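Local coordinates for protein ferritin (Mycoplasma penetrans, PDB 7DIE) that probably takes up, oxidises and stores iron inside a hollow shell built from 24 copies of the chain, at residues 93-96 with 97-100. Sequence-based numbering, arbitrary orientation.
Sequences EVLD and AALK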
# COMPACT_ATOMS: atom_id res chain seq x y z
N GLU A 93 -24.25 49.48 -15.11
CA GLU A 93 -23.98 49.75 -16.52
C GLU A 93 -23.03 48.72 -17.11
O GLU A 93 -23.16 48.35 -18.29
CB GLU A 93 -23.42 51.16 -16.69
CG GLU A 93 -24.48 52.23 -16.50
CD GLU A 93 -23.88 53.62 -16.41
OE1 GLU A 93 -22.64 53.73 -16.43
OE2 GLU A 93 -24.66 54.58 -16.30
N VAL A 94 -22.06 48.25 -16.31
CA VAL A 94 -21.16 47.18 -16.75
C VAL A 94 -21.95 45.93 -17.09
O VAL A 94 -21.73 45.29 -18.13
CB VAL A 94 -20.11 46.90 -15.66
CG1 VAL A 94 -19.41 45.56 -15.94
CG2 VAL A 94 -19.11 48.04 -15.61
N LEU A 95 -22.87 45.53 -16.21
CA LEU A 95 -23.61 44.30 -16.49
C LEU A 95 -24.56 44.49 -17.66
O LEU A 95 -24.77 43.54 -18.43
CB LEU A 95 -24.35 43.81 -15.25
CG LEU A 95 -23.61 42.72 -14.44
CD1 LEU A 95 -23.44 41.42 -15.24
CD2 LEU A 95 -22.25 43.22 -13.96
N ASP A 96 -25.14 45.69 -17.83
CA ASP A 96 -25.96 45.97 -19.02
C ASP A 96 -25.19 45.66 -20.29
O ASP A 96 -25.71 45.06 -21.24
CB ASP A 96 -26.38 47.45 -19.06
CG ASP A 96 -27.48 47.79 -18.06
OD1 ASP A 96 -28.20 46.88 -17.60
OD2 ASP A 96 -27.61 48.99 -17.74
N ALA A 97 -23.94 46.10 -20.35
CA ALA A 97 -23.15 45.90 -21.55
C ALA A 97 -22.82 44.43 -21.75
O ALA A 97 -22.84 43.94 -22.88
CB ALA A 97 -21.87 46.74 -21.47
N ALA A 98 -22.52 43.72 -20.66
CA ALA A 98 -22.25 42.29 -20.75
C ALA A 98 -23.47 41.52 -21.24
O ALA A 98 -23.36 40.60 -22.06
CB ALA A 98 -21.79 41.75 -19.40
N LEU A 99 -24.65 41.85 -20.70
CA LEU A 99 -25.88 41.17 -21.14
C LEU A 99 -26.14 41.41 -22.62
O LEU A 99 -26.54 40.48 -23.34
CB LEU A 99 -27.06 41.65 -20.29
CG LEU A 99 -28.38 40.91 -20.46
CD1 LEU A 99 -28.22 39.45 -20.06
CD2 LEU A 99 -29.47 41.58 -19.62
N LYS A 100 -25.96 42.65 -23.09
CA LYS A 100 -26.15 42.92 -24.52
C LYS A 100 -25.17 42.12 -25.36
O LYS A 100 -25.53 41.58 -26.42
CB LYS A 100 -25.97 44.41 -24.81
CG LYS A 100 -27.08 45.29 -24.29
CD LYS A 100 -26.75 46.77 -24.51
CE LYS A 100 -27.45 47.63 -23.46
NZ LYS A 100 -26.80 48.96 -23.29
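Ala97, Ala98, Leu99 and Lys100 each give a backbone N-H to the carbonyl oxygen four residues back, so 93-96 and 97-100 form successive turns of one alpha-helix, near the start of helix 91-118 in the four-helix bundle of ferritin. The bond from Leu99 N to Leu95 O is the shortest of the four at 2.8 Å; that from Ala97 N to Glu93 O is more bent, with an angle of 153° at the hydrogen. Val94 and Ala98 share the face turned into the bundle, where both touch Leu33 and Phe49 of the neighbouring helices, the valine through a branched side chain and Ala98 through a single methyl, apolar groups that suit a buried face. Leu95 packs on Val145 and Val149 of helix 122-150, its CD1 grazing Ala98 CB at 4.5 Å, while Leu99 lies against Trp146 of the same helix and also meets Val5 of a second subunit. Asp96 is partly exposed, which suits a carboxylate, and its OD1 accepts a hydrogen bond from the indole NE1 of Trp146. Lys100 suits the exposed side: with CG beside the backbone N (chi1 -71°), its extended chain runs back beside the preceding turn, leaving NZ 5.6 Å from Asp96 OD2, too far for a salt bridge, while its CG rests 3.4 Å from Asp96 O.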